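Local coordinates for carbohydrate kinase, FGGY (PDB 3H6E), which probably transfers a phosphate group to a carbohydrate, as kinases of the FGGY family do, although its own substrate is not established, at residues Arg302-Glu305 with Thr306-Ile310; Arg55-Leu58 with Asp59-Arg63; Ser99-Glu102 with Ala103-Ala106; Gly183-Ser186 with Pro187-Arg191. All blocks are in the same frame, centred on the assembly; numbering follows the deposited sequence.

All four interactions are local. Interactions 1 and 2 lie within helices: 302-310 follows helix 300-308 to its end, and 55-63 runs along helix 50-63. Interactions 3 and 4 are helix starts, with Pro101 and Ser186 at the N-cap. Interaction 3 is a surface contact held by apolar side chains; the other three are partly buried. Chemistry follows place: a threonine hydroxyl on a carbonyl in interaction 1, leucine packing beside a sheet in interaction 2, a hydrophobic staple in interaction 3, a serine cap and a salt bridge in interaction 4. Interactions 3 and 4 are neighbours, about 10 Å apart at their nearest atoms; interactions 1 and 4 lie on opposite sides of the chain's centre.

Interaction 1: Arg302-Glu305 with Thr306-Ile310; sequences REIE and TLIEI
Arg302 and Thr306, and, two residues further along, Ile304 and Ile308, meet in i to i+4 contacts along helix 300-308, in the FGGY C-terminal region, where the helix follows strand 292-298 and packs against helix 363-384. On its exposed flank, Thr306 OG1 donates to Arg302 O at 2.8 Å while Thr306 N reaches the same oxygen at 3.1 Å from the opposite face of the carbonyl plane. The threonine hydroxyl folds back this way because OG1 lies beside its own backbone N (chi1 -51°). On the buried flank, Ile304 CG2 meets Ile308 CG1 at 4.1 Å, the two branched chains crossing obliquely. Ile308 CG1 stands in the crowded position between its own N and carbonyl carbon (chi1 50°), which brings it close to Ile304 O, and chi2 (87°) then swings CD1 to 3.8 Å from Glu305 CA. Replacing Ile308 with alanine would probably open a gap beside Ile304 and Glu305. Beyond Ile308 the helix ends: Glu309 N still bonds Glu305 O at 2.8 Å, but Glu309 has positive phi, and a water 2.9 Å from Glu309 O makes a weak second bond to Glu305 O. Glu303, buried, turns away, its OE1 bonded to the Tyr373 hydroxyl and to Leu342 N. The chemistry thus divides: two donors hold Arg302 O; the isoleucines pack on each other and on Ala374 and Arg367 of helix 363-384.

Interaction 2: Arg55-Leu58 with Asp59-Arg63; sequences RWLL and DVLSR
Leu57 and Leu61, one turn apart, run alongside each other in the same direction on helix 50-63, which packs beside the mixed six-stranded sheet of the N-terminal half. Apolar contacts come first: Leu57 CD1 meets Leu61 CD1 at 3.7 Å, and Leu58 CD2 comes within 4.4 Å of that same methyl. Ile11 and Ile9 of strand 9-13 receive Leu57 and Leu61 respectively. Val60 puts CG1 between its own N and carbonyl carbon (chi1 48°), where the methyl lies over one face of the Trp56 indole, 4.4 Å from CE2, and also touches Leu57 CB at 4.1 Å. An alanine in place of Leu61 would probably leave Leu57 CD1 and Leu58 CD2 without their shared neighbour and open a gap towards Ile9. Among the hydrogen bonds, Val60 N gives a nearly straight one to Trp56 O (3.1 Å, 174°), and Arg55 O accepts from both Leu58 N and Asp59 N. Ser62 OG approaches Leu58 O at 2.9 Å, but Arg218 O competes for its single proton. Farther back, Arg55 pairs with Asp52. The helix therefore offers leucine and valine methyls to the strands, and its serine can link it to helix 213-219.

Interaction 3: Ser99-Glu102 with Ala103-Ala106; sequences SIPE and AVMA
Ile100 and Met105, a selenomethionine, meet across the start of helix 102-109, and their contact is the closely packed part of this surface turn. The methionine methyl CE lies 3.8 Å from Ile100 CB and 3.9 Å from Ile100 CD1, the two side chains crossing at about a right angle. CE gets there because the chain leaves with CG anti to the backbone N (chi1 -180°) and then bends twice, at chi2 (71°) and chi3, back towards the isoleucine. Val104 closes the other side of the packing: its CG1 touches Ile100 CG2 at 4.2 Å and its CG2 reaches Pro101 CB at 4.0 Å. With Pro101 at the N-cap, the residue just before the cap packs on the fourth residue after it, which is the arrangement of a hydrophobic staple. The backbone supplies the polar half of the helix start, where Met105 N bonds Pro101 O at 3.0 Å, nearly in line with the carbonyl. One residue on, Ala106 N repeats the pattern with Glu102 O at 3.0 Å. Helix 129-139 lies against the packed flank through Trp134, Trp135 and Ser131. The other flank is looser and faces solvent: Glu102 points away from the following helical residues with its chain extended, and of the side chains there, Ala106 offers one methyl, 3.7 Å from Glu102 O.

Interaction 4: Gly183-Ser186 with Pro187-Arg191; sequences GDFS and PMAKR
The backbone passes from the short strand 184-185 through Ser186, at the N-cap, straight into helix 187-191, whose first turn is closed by Lys190 N on Ser186 O at 3.1 Å. The strand belongs to a hairpin with 178-179, where Gly183 and Asp184 face Asp179 in a G1 beta bulge, the glycine taking positive phi. Ser186 caps the helix with its side chain: OG, turned between its own N and carbonyl carbon (chi1 59°), accepts a weak but nearly straight bond from Ala189 N at 3.3 Å. The same hydroxyl is also bonded to Asp176 O, tying the helix start to the chain just ahead of strand 178-179. Lys190 runs back extended along the strand, its CE 4.0 Å from Phe185 CB, so that its ammonium arrives at the carboxylate of Asp184. The Phe185 ring turns away to pack edge-to-face with Trp178, and only its CD2 comes near the Ala189 methyl, at 4.4 Å. Asp184 has its two oxygens divided between strand and helix. OD1 takes Phe185 N at 2.6 Å on its anti side, 29° out of the carboxylate plane, which helps fix the group's rotation, and OD2 makes the salt bridge with Lys190 NZ at 2.8 Å.

Interaction 1: Arg302-Glu305 with Thr306-Ile310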
ATOM      1  N   ARG A 302       7.005  14.109  -1.243  1.00 29.26           N
ATOM      2  CA  ARG A 302       6.468  15.439  -0.992  1.00 29.94           C
ATOM      3  C   ARG A 302       7.570  16.416  -0.594  1.00 31.88           C
ATOM      4  O   ARG A 302       7.549  17.587  -0.978  1.00 31.02           O
ATOM      5  CB  ARG A 302       5.400  15.383   0.101  1.00 30.50           C
ATOM      6  CG  ARG A 302       5.052  16.738   0.689  1.00 31.11           C
ATOM      7  CD  ARG A 302       4.406  17.644  -0.343  1.00 33.48           C
ATOM      8  NE  ARG A 302       3.084  17.166  -0.743  1.00 35.28           N
ATOM      9  CZ  ARG A 302       1.953  17.503  -0.130  1.00 35.29           C
ATOM     10  NH1 ARG A 302       1.977  18.324   0.914  1.00 32.32           N
ATOM     11  NH2 ARG A 302       0.795  17.021  -0.564  1.00 29.19           N
ATOM     12  N   GLU A 303       8.536  15.931   0.179  1.00 31.13           N
ATOM     13  CA  GLU A 303       9.630  16.779   0.639  1.00 31.32           C
ATOM     14  C   GLU A 303      10.575  17.096  -0.512  1.00 31.29           C
ATOM     15  O   GLU A 303      10.973  18.244  -0.710  1.00 31.90           O
ATOM     16  CB  GLU A 303      10.381  16.103   1.783  1.00 31.15           C
ATOM     17  CG  GLU A 303       9.461  15.500   2.837  1.00 31.93           C
ATOM     18  CD  GLU A 303      10.176  15.202   4.137  1.00 29.67           C
ATOM     19  OE1 GLU A 303      11.006  16.033   4.560  1.00 29.77           O
ATOM     20  OE2 GLU A 303       9.907  14.141   4.738  1.00 28.65           O
ATOM     21  N   ILE A 304      10.925  16.069  -1.275  1.00 30.80           N
ATOM     22  CA  ILE A 304      11.747  16.254  -2.458  1.00 31.74           C
ATOM     23  C   ILE A 304      11.137  17.312  -3.382  1.00 32.28           C
ATOM     24  O   ILE A 304      11.839  18.197  -3.873  1.00 30.96           O
ATOM     25  CB  ILE A 304      11.931  14.927  -3.217  1.00 30.93           C
ATOM     26  CG1 ILE A 304      12.791  13.961  -2.389  1.00 32.68           C
ATOM     27  CG2 ILE A 304      12.553  15.178  -4.578  1.00 29.75           C
ATOM     28  CD1 ILE A 304      13.077  12.629  -3.071  1.00 30.04           C
ATOM     29  N   GLU A 305       9.826  17.222  -3.597  1.00 30.54           N
ATOM     30  CA  GLU A 305       9.125  18.147  -4.483  1.00 30.66           C
ATOM     31  C   GLU A 305       9.161  19.574  -3.950  1.00 32.01           C
ATOM     32  O   GLU A 305       9.198  20.530  -4.722  1.00 30.58           O
ATOM     33  CB  GLU A 305       7.676  17.713  -4.685  1.00 31.30           C
ATOM     34  CG  GLU A 305       6.989  18.418  -5.843  1.00 31.96           C
ATOM     35  CD  GLU A 305       5.490  18.535  -5.650  1.00 34.23           C
ATOM     36  OE1 GLU A 305       4.744  17.826  -6.358  1.00 31.09           O
ATOM     37  OE2 GLU A 305       5.062  19.334  -4.785  1.00 36.50           O
ATOM     38  N   THR A 306       9.134  19.716  -2.629  1.00 32.89           N
ATOM     39  CA  THR A 306       9.281  21.031  -2.027  1.00 31.48           C
ATOM     40  C   THR A 306      10.622  21.609  -2.458  1.00 32.61           C
ATOM     41  O   THR A 306      10.718  22.782  -2.817  1.00 33.20           O
ATOM     42  CB  THR A 306       9.222  20.972  -0.491  1.00 32.08           C
ATOM     43  OG1 THR A 306       8.062  20.238  -0.079  1.00 33.70           O
ATOM     44  CG2 THR A 306       9.168  22.378   0.097  1.00 32.00           C
ATOM     45  N   LEU A 307      11.650  20.763  -2.438  1.00 33.39           N
ATOM     46  CA  LEU A 307      13.009  21.171  -2.790  1.00 32.49           C
ATOM     47  C   LEU A 307      13.187  21.516  -4.271  1.00 32.13           C
ATOM     48  O   LEU A 307      13.768  22.543  -4.604  1.00 36.73           O
ATOM     49  CB  LEU A 307      14.021  20.089  -2.400  1.00 32.86           C
ATOM     50  CG  LEU A 307      14.545  20.027  -0.962  1.00 31.31           C
ATOM     51  CD1 LEU A 307      14.401  21.382  -0.287  1.00 33.62           C
ATOM     52  CD2 LEU A 307      13.844  18.941  -0.161  1.00 28.76           C
ATOM     53  N   ILE A 308      12.701  20.655  -5.159  1.00 31.73           N
ATOM     54  CA  ILE A 308      12.923  20.843  -6.592  1.00 32.55           C
ATOM     55  C   ILE A 308      11.805  21.632  -7.284  1.00 32.30           C
ATOM     56  O   ILE A 308      11.897  21.940  -8.471  1.00 31.99           O
ATOM     57  CB  ILE A 308      13.191  19.504  -7.319  1.00 31.72           C
ATOM     58  CG1 ILE A 308      12.130  18.466  -6.962  1.00 30.11           C
ATOM     59  CG2 ILE A 308      14.571  18.979  -6.969  1.00 31.65           C
ATOM     60  CD1 ILE A 308      10.908  18.521  -7.837  1.00 31.52           C
ATOM     61  N   GLU A 309      10.753  21.938  -6.530  1.00 32.63           N
ATOM     62  CA  GLU A 309       9.707  22.864  -6.966  1.00 31.94           C
ATOM     63  C   GLU A 309       8.783  22.355  -8.077  1.00 31.99           C
ATOM     64  O   GLU A 309       7.564  22.368  -7.916  1.00 33.18           O
ATOM     65  CB  GLU A 309      10.316  24.217  -7.353  1.00 33.21           C
ATOM     66  CG  GLU A 309      11.046  24.909  -6.208  1.00 31.48           C
ATOM     67  CD  GLU A 309      11.640  26.251  -6.608  1.00 34.04           C
ATOM     68  OE1 GLU A 309      11.459  26.668  -7.772  1.00 32.55           O
ATOM     69  OE2 GLU A 309      12.290  26.893  -5.754  1.00 34.53           O
ATOM     70  N   ILE A 310       9.350  21.906  -9.194  1.00 31.64           N
ATOM     71  CA  ILE A 310       8.540  21.568 -10.365  1.00 32.62           C
ATOM     72  C   ILE A 310       8.894  20.221 -10.999  1.00 33.27           C
ATOM     73  O   ILE A 310      10.022  19.744 -10.879  1.00 32.90           O
ATOM     74  CB  ILE A 310       8.626  22.676 -11.447  1.00 31.93           C
ATOM     75  CG1 ILE A 310      10.082  22.933 -11.840  1.00 31.86           C
ATOM     76  CG2 ILE A 310       7.978  23.967 -10.957  1.00 29.70           C
ATOM     77  CD1 ILE A 310      10.253  24.088 -12.799  1.00 31.91           C
TER
HETATM   78  O   HOH W   1       6.600  22.810  -5.172  1.00 30.70           O

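Interaction 2: Arg55-Leu58 with Asp59-Arg63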
ATOM      1  N   ARG A  55     -21.231  -1.877 -13.136  1.00 47.98           N
ATOM      2  CA  ARG A  55     -21.640  -1.845 -14.535  1.00 48.43           C
ATOM      3  C   ARG A  55     -20.434  -1.869 -15.470  1.00 49.08           C
ATOM      4  O   ARG A  55     -20.279  -2.800 -16.258  1.00 50.93           O
ATOM      5  CB  ARG A  55     -22.519  -0.626 -14.820  1.00 48.90           C
ATOM      6  CG  ARG A  55     -23.760  -0.564 -13.950  1.00 49.39           C
ATOM      7  CD  ARG A  55     -24.653   0.611 -14.314  1.00 49.45           C
ATOM      8  NE  ARG A  55     -25.538   0.980 -13.212  1.00 47.41           N
ATOM      9  CZ  ARG A  55     -25.394   2.078 -12.478  1.00 47.96           C
ATOM     10  NH1 ARG A  55     -24.403   2.921 -12.737  1.00 47.62           N
ATOM     11  NH2 ARG A  55     -26.242   2.342 -11.490  1.00 48.17           N
ATOM     12  N   TRP A  56     -19.581  -0.852 -15.376  1.00 48.86           N
ATOM     13  CA  TRP A  56     -18.400  -0.779 -16.233  1.00 49.94           C
ATOM     14  C   TRP A  56     -17.695  -2.126 -16.342  1.00 50.44           C
ATOM     15  O   TRP A  56     -17.253  -2.520 -17.422  1.00 53.22           O
ATOM     16  CB  TRP A  56     -17.408   0.269 -15.723  1.00 49.50           C
ATOM     17  CG  TRP A  56     -16.062   0.195 -16.402  1.00 49.58           C
ATOM     18  CD1 TRP A  56     -15.765   0.585 -17.679  1.00 49.39           C
ATOM     19  CD2 TRP A  56     -14.836  -0.302 -15.843  1.00 49.69           C
ATOM     20  NE1 TRP A  56     -14.435   0.365 -17.947  1.00 47.47           N
ATOM     21  CE2 TRP A  56     -13.842  -0.178 -16.838  1.00 49.91           C
ATOM     22  CE3 TRP A  56     -14.481  -0.836 -14.598  1.00 48.04           C
ATOM     23  CZ2 TRP A  56     -12.519  -0.569 -16.626  1.00 49.18           C
ATOM     24  CZ3 TRP A  56     -13.165  -1.226 -14.392  1.00 44.95           C
ATOM     25  CH2 TRP A  56     -12.202  -1.088 -15.400  1.00 46.45           C
ATOM     26  N   LEU A  57     -17.593  -2.831 -15.221  1.00 50.21           N
ATOM     27  CA  LEU A  57     -16.800  -4.056 -15.179  1.00 50.02           C
ATOM     28  C   LEU A  57     -17.583  -5.300 -15.605  1.00 51.21           C
ATOM     29  O   LEU A  57     -17.005  -6.370 -15.776  1.00 51.78           O
ATOM     30  CB  LEU A  57     -16.134  -4.237 -13.809  1.00 49.46           C
ATOM     31  CG  LEU A  57     -16.728  -5.160 -12.749  1.00 47.70           C
ATOM     32  CD1 LEU A  57     -16.119  -6.546 -12.869  1.00 45.44           C
ATOM     33  CD2 LEU A  57     -16.454  -4.587 -11.367  1.00 47.63           C
ATOM     34  N   LEU A  58     -18.893  -5.158 -15.785  1.00 51.40           N
ATOM     35  CA  LEU A  58     -19.675  -6.209 -16.429  1.00 50.94           C
ATOM     36  C   LEU A  58     -19.591  -6.055 -17.943  1.00 51.51           C
ATOM     37  O   LEU A  58     -19.734  -7.028 -18.684  1.00 52.70           O
ATOM     38  CB  LEU A  58     -21.131  -6.199 -15.957  1.00 50.73           C
ATOM     39  CG  LEU A  58     -21.409  -7.025 -14.700  1.00 51.90           C
ATOM     40  CD1 LEU A  58     -22.895  -7.065 -14.389  1.00 50.68           C
ATOM     41  CD2 LEU A  58     -20.853  -8.436 -14.848  1.00 49.30           C
ATOM     42  N   ASP A  59     -19.353  -4.825 -18.392  1.00 52.39           N
ATOM     43  CA  ASP A  59     -19.089  -4.548 -19.801  1.00 51.80           C
ATOM     44  C   ASP A  59     -17.767  -5.174 -20.209  1.00 52.06           C
ATOM     45  O   ASP A  59     -17.718  -6.061 -21.059  1.00 53.79           O
ATOM     46  CB  ASP A  59     -19.015  -3.041 -20.054  1.00 51.32           C
ATOM     47  CG  ASP A  59     -20.352  -2.353 -19.897  1.00 53.91           C
ATOM     48  OD1 ASP A  59     -21.387  -3.054 -19.938  1.00 53.62           O
ATOM     49  OD2 ASP A  59     -20.368  -1.112 -19.736  1.00 53.94           O
ATOM     50  N   VAL A  60     -16.691  -4.699 -19.593  1.00 53.06           N
ATOM     51  CA  VAL A  60     -15.347  -5.145 -19.932  1.00 53.59           C
ATOM     52  C   VAL A  60     -15.184  -6.655 -19.769  1.00 53.73           C
ATOM     53  O   VAL A  60     -14.451  -7.289 -20.527  1.00 54.50           O
ATOM     54  CB  VAL A  60     -14.279  -4.390 -19.106  1.00 51.27           C
ATOM     55  CG1 VAL A  60     -14.653  -4.381 -17.641  1.00 52.81           C
ATOM     56  CG2 VAL A  60     -12.902  -5.000 -19.312  1.00 51.90           C
ATOM     57  N   LEU A  61     -15.874  -7.228 -18.787  1.00 53.47           N
ATOM     58  CA  LEU A  61     -15.852  -8.675 -18.595  1.00 52.40           C
ATOM     59  C   LEU A  61     -16.460  -9.392 -19.795  1.00 53.60           C
ATOM     60  O   LEU A  61     -16.016 -10.478 -20.172  1.00 52.49           O
ATOM     61  CB  LEU A  61     -16.591  -9.076 -17.317  1.00 51.46           C
ATOM     62  CG  LEU A  61     -15.811  -8.996 -16.003  1.00 49.77           C
ATOM     63  CD1 LEU A  61     -16.603  -9.654 -14.896  1.00 47.34           C
ATOM     64  CD2 LEU A  61     -14.452  -9.652 -16.140  1.00 49.95           C
ATOM     65  N   SER A  62     -17.481  -8.780 -20.389  1.00 52.61           N
ATOM     66  CA  SER A  62     -18.126  -9.341 -21.569  1.00 53.01           C
ATOM     67  C   SER A  62     -17.130  -9.485 -22.712  1.00 55.35           C
ATOM     68  O   SER A  62     -17.229 -10.405 -23.524  1.00 54.89           O
ATOM     69  CB  SER A  62     -19.305  -8.468 -22.008  1.00 53.61           C
ATOM     70  OG  SER A  62     -20.364  -8.514 -21.064  1.00 53.10           O
ATOM     71  N   ARG A  63     -16.164  -8.573 -22.763  1.00 54.34           N
ATOM     72  CA  ARG A  63     -15.182  -8.547 -23.843  1.00 54.52           C
ATOM     73  C   ARG A  63     -14.299  -9.793 -23.889  1.00 55.93           C
ATOM     74  O   ARG A  63     -13.798 -10.164 -24.950  1.00 57.33           O
ATOM     75  CB  ARG A  63     -14.315  -7.289 -23.748  1.00 55.52           C
ATOM     76  CG  ARG A  63     -15.109  -5.992 -23.807  1.00 57.79           C
ATOM     77  CD  ARG A  63     -14.212  -4.796 -24.088  1.00 57.86           C
ATOM     78  NE  ARG A  63     -14.979  -3.556 -24.180  1.00 60.61           N
ATOM     79  CZ  ARG A  63     -15.208  -2.740 -23.156  1.00 59.33           C
ATOM     80  NH1 ARG A  63     -15.919  -1.635 -23.329  1.00 60.67           N
ATOM     81  NH2 ARG A  63     -14.723  -3.026 -21.956  1.00 57.24           N
TER

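Interaction 3: Ser99-Glu102 with Ala103-Ala106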
ATOM      1  N   SER A  99     -14.726  13.710   4.779  1.00 33.38           N
ATOM      2  CA  SER A  99     -14.563  14.254   6.118  1.00 32.73           C
ATOM      3  C   SER A  99     -15.525  13.598   7.104  1.00 32.97           C
ATOM      4  O   SER A  99     -16.611  13.156   6.733  1.00 32.61           O
ATOM      5  CB  SER A  99     -14.793  15.763   6.095  1.00 32.08           C
ATOM      6  OG  SER A  99     -14.611  16.320   7.379  1.00 36.56           O
ATOM      7  N   ILE A 100     -15.116  13.534   8.364  1.00 31.90           N
ATOM      8  CA  ILE A 100     -15.990  13.054   9.423  1.00 32.81           C
ATOM      9  C   ILE A 100     -16.155  14.168  10.450  1.00 31.84           C
ATOM     10  O   ILE A 100     -15.177  14.811  10.831  1.00 32.71           O
ATOM     11  CB  ILE A 100     -15.440  11.771  10.090  1.00 31.17           C
ATOM     12  CG1 ILE A 100     -15.205  10.680   9.034  1.00 31.87           C
ATOM     13  CG2 ILE A 100     -16.390  11.279  11.171  1.00 29.21           C
ATOM     14  CD1 ILE A 100     -15.068   9.271   9.595  1.00 25.55           C
ATOM     15  N   PRO A 101     -17.398  14.418  10.882  1.00 32.28           N
ATOM     16  CA  PRO A 101     -17.690  15.491  11.839  1.00 31.86           C
ATOM     17  C   PRO A 101     -16.815  15.441  13.087  1.00 31.85           C
ATOM     18  O   PRO A 101     -16.573  14.375  13.653  1.00 32.28           O
ATOM     19  CB  PRO A 101     -19.156  15.246  12.197  1.00 31.39           C
ATOM     20  CG  PRO A 101     -19.725  14.627  10.973  1.00 34.18           C
ATOM     21  CD  PRO A 101     -18.625  13.750  10.415  1.00 33.93           C
ATOM     22  N   GLU A 102     -16.356  16.616  13.498  1.00 33.95           N
ATOM     23  CA  GLU A 102     -15.463  16.790  14.638  1.00 34.71           C
ATOM     24  C   GLU A 102     -15.915  16.031  15.883  1.00 33.88           C
ATOM     25  O   GLU A 102     -15.185  15.191  16.408  1.00 33.33           O
ATOM     26  CB  GLU A 102     -15.347  18.283  14.953  1.00 36.74           C
ATOM     27  CG  GLU A 102     -14.054  18.705  15.625  1.00 42.45           C
ATOM     28  CD  GLU A 102     -13.776  20.190  15.442  1.00 50.33           C
ATOM     29  OE1 GLU A 102     -14.451  20.819  14.595  1.00 47.74           O
ATOM     30  OE2 GLU A 102     -12.884  20.724  16.141  1.00 48.51           O
ATOM     31  N   ALA A 103     -17.117  16.337  16.357  1.00 34.91           N
ATOM     32  CA  ALA A 103     -17.623  15.752  17.594  1.00 34.95           C
ATOM     33  C   ALA A 103     -17.725  14.234  17.496  1.00 33.51           C
ATOM     34  O   ALA A 103     -17.480  13.525  18.472  1.00 32.77           O
ATOM     35  CB  ALA A 103     -18.978  16.361  17.965  1.00 32.82           C
ATOM     36  N   VAL A 104     -18.094  13.741  16.316  1.00 33.54           N
ATOM     37  CA  VAL A 104     -18.244  12.306  16.103  1.00 32.69           C
ATOM     38  C   VAL A 104     -16.892  11.608  16.148  1.00 30.54           C
ATOM     39  O   VAL A 104     -16.774  10.507  16.679  1.00 31.95           O
ATOM     40  CB  VAL A 104     -18.955  11.989  14.766  1.00 34.88           C
ATOM     41  CG1 VAL A 104     -18.878  10.492  14.451  1.00 33.25           C
ATOM     42  CG2 VAL A 104     -20.401  12.454  14.808  1.00 30.77           C
HETATM   43  N   MSE A 105     -15.873  12.263  15.605  1.00 32.09           N
HETATM   44  CA  MSE A 105     -14.529  11.692  15.555  1.00 32.45           C
HETATM   45  C   MSE A 105     -13.847  11.646  16.921  1.00 30.27           C
HETATM   46  O   MSE A 105     -13.246  10.636  17.287  1.00 29.62           O
HETATM   47  CB  MSE A 105     -13.646  12.456  14.566  1.00 29.77           C
HETATM   48  CG  MSE A 105     -12.227  11.901  14.467  1.00 33.19           C
HETATM   49 SE   MSE A 105     -12.129  10.166  13.552  1.00 44.01          SE
HETATM   50  CE  MSE A 105     -12.115  10.818  11.710  1.00 31.27           C
ATOM     51  N   ALA A 106     -13.938  12.745  17.666  1.00 31.88           N
ATOM     52  CA  ALA A 106     -13.348  12.822  19.001  1.00 31.02           C
ATOM     53  C   ALA A 106     -13.932  11.749  19.908  1.00 31.28           C
ATOM     54  O   ALA A 106     -13.205  11.077  20.643  1.00 30.47           O
ATOM     55  CB  ALA A 106     -13.565  14.202  19.600  1.00 31.03           C
TER

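Interaction 4: Gly183-Ser186 with Pro187-Arg191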
ATOM      1  N   GLY A 183      -3.742 -12.019  15.654  1.00 24.70           N
ATOM      2  CA  GLY A 183      -4.326 -12.587  14.453  1.00 24.08           C
ATOM      3  C   GLY A 183      -5.825 -12.740  14.598  1.00 24.36           C
ATOM      4  O   GLY A 183      -6.412 -13.736  14.172  1.00 23.54           O
ATOM      5  N   ASP A 184      -6.443 -11.736  15.210  1.00 24.89           N
ATOM      6  CA  ASP A 184      -7.869 -11.759  15.503  1.00 24.68           C
ATOM      7  C   ASP A 184      -8.382 -10.324  15.516  1.00 22.85           C
ATOM      8  O   ASP A 184      -7.593  -9.381  15.481  1.00 23.28           O
ATOM      9  CB  ASP A 184      -8.113 -12.421  16.865  1.00 24.14           C
ATOM     10  CG  ASP A 184      -9.539 -12.932  17.030  1.00 24.44           C
ATOM     11  OD1 ASP A 184     -10.419 -12.536  16.235  1.00 25.45           O
ATOM     12  OD2 ASP A 184      -9.779 -13.739  17.955  1.00 23.52           O
ATOM     13  N   PHE A 185      -9.697 -10.152  15.560  1.00 23.53           N
ATOM     14  CA  PHE A 185     -10.269  -8.818  15.674  1.00 22.99           C
ATOM     15  C   PHE A 185      -9.777  -8.148  16.949  1.00 21.75           C
ATOM     16  O   PHE A 185      -9.417  -8.819  17.917  1.00 21.60           O
ATOM     17  CB  PHE A 185     -11.795  -8.881  15.679  1.00 23.01           C
ATOM     18  CG  PHE A 185     -12.401  -9.163  14.333  1.00 22.10           C
ATOM     19  CD1 PHE A 185     -12.840 -10.437  14.010  1.00 22.22           C
ATOM     20  CD2 PHE A 185     -12.543  -8.151  13.397  1.00 22.09           C
ATOM     21  CE1 PHE A 185     -13.406 -10.698  12.778  1.00 23.00           C
ATOM     22  CE2 PHE A 185     -13.107  -8.403  12.161  1.00 23.68           C
ATOM     23  CZ  PHE A 185     -13.539  -9.682  11.851  1.00 25.16           C
ATOM     24  N   SER A 186      -9.757  -6.822  16.949  1.00 20.37           N
ATOM     25  CA  SER A 186      -9.325  -6.074  18.121  1.00 22.51           C
ATOM     26  C   SER A 186     -10.361  -6.134  19.245  1.00 25.60           C
ATOM     27  O   SER A 186     -11.550  -6.363  18.999  1.00 25.11           O
ATOM     28  CB  SER A 186      -9.042  -4.620  17.751  1.00 23.59           C
ATOM     29  OG  SER A 186     -10.196  -3.999  17.218  1.00 23.87           O
ATOM     30  N   PRO A 187      -9.906  -5.935  20.491  1.00 25.62           N
ATOM     31  CA  PRO A 187     -10.822  -5.850  21.629  1.00 24.80           C
ATOM     32  C   PRO A 187     -11.978  -4.911  21.316  1.00 26.11           C
ATOM     33  O   PRO A 187     -13.131  -5.237  21.602  1.00 28.50           O
ATOM     34  CB  PRO A 187      -9.946  -5.247  22.725  1.00 24.54           C
ATOM     35  CG  PRO A 187      -8.575  -5.712  22.401  1.00 25.60           C
ATOM     36  CD  PRO A 187      -8.495  -5.820  20.901  1.00 25.59           C
HETATM   37  N   MSE A 188     -11.669  -3.763  20.724  1.00 25.16           N
HETATM   38  CA  MSE A 188     -12.678  -2.754  20.425  1.00 27.37           C
HETATM   39  C   MSE A 188     -13.754  -3.256  19.468  1.00 27.38           C
HETATM   40  O   MSE A 188     -14.945  -3.134  19.745  1.00 27.24           O
HETATM   41  CB  MSE A 188     -12.037  -1.495  19.841  1.00 26.22           C
HETATM   42  CG  MSE A 188     -13.058  -0.425  19.485  1.00 28.49           C
HETATM   43 SE   MSE A 188     -12.385   0.984  18.316  1.00 38.58          SE
HETATM   44  CE  MSE A 188     -11.977  -0.088  16.736  1.00 26.82           C
ATOM     45  N   ALA A 189     -13.328  -3.807  18.337  1.00 26.89           N
ATOM     46  CA  ALA A 189     -14.262  -4.271  17.316  1.00 26.67           C
ATOM     47  C   ALA A 189     -15.178  -5.369  17.852  1.00 25.79           C
ATOM     48  O   ALA A 189     -16.331  -5.487  17.438  1.00 25.48           O
ATOM     49  CB  ALA A 189     -13.510  -4.752  16.088  1.00 23.73           C
ATOM     50  N   LYS A 190     -14.654  -6.176  18.768  1.00 25.69           N
ATOM     51  CA  LYS A 190     -15.448  -7.220  19.407  1.00 26.83           C
ATOM     52  C   LYS A 190     -16.441  -6.588  20.378  1.00 27.53           C
ATOM     53  O   LYS A 190     -17.641  -6.856  20.325  1.00 25.41           O
ATOM     54  CB  LYS A 190     -14.541  -8.212  20.139  1.00 22.65           C
ATOM     55  CG  LYS A 190     -13.796  -9.150  19.209  1.00 24.71           C
ATOM     56  CD  LYS A 190     -12.772 -10.001  19.944  1.00 22.46           C
ATOM     57  CE  LYS A 190     -12.214 -11.076  19.013  1.00 23.43           C
ATOM     58  NZ  LYS A 190     -11.084 -11.842  19.612  1.00 24.53           N
ATOM     59  N   ARG A 191     -15.916  -5.730  21.246  1.00 25.43           N
ATOM     60  CA  ARG A 191     -16.691  -5.025  22.260  1.00 27.87           C
ATOM     61  C   ARG A 191     -17.945  -4.354  21.687  1.00 28.92           C
ATOM     62  O   ARG A 191     -19.044  -4.488  22.237  1.00 25.04           O
ATOM     63  CB  ARG A 191     -15.800  -3.963  22.901  1.00 29.38           C
ATOM     64  CG  ARG A 191     -15.905  -3.860  24.398  1.00 29.89           C
ATOM     65  CD  ARG A 191     -15.107  -2.666  24.892  1.00 32.31           C
ATOM     66  NE  ARG A 191     -15.590  -1.417  24.308  1.00 33.62           N
ATOM     67  CZ  ARG A 191     -14.862  -0.617  23.538  1.00 32.31           C
ATOM     68  NH1 ARG A 191     -13.602  -0.923  23.259  1.00 33.27           N
ATOM     69  NH2 ARG A 191     -15.391   0.494  23.053  1.00 33.36           N
TER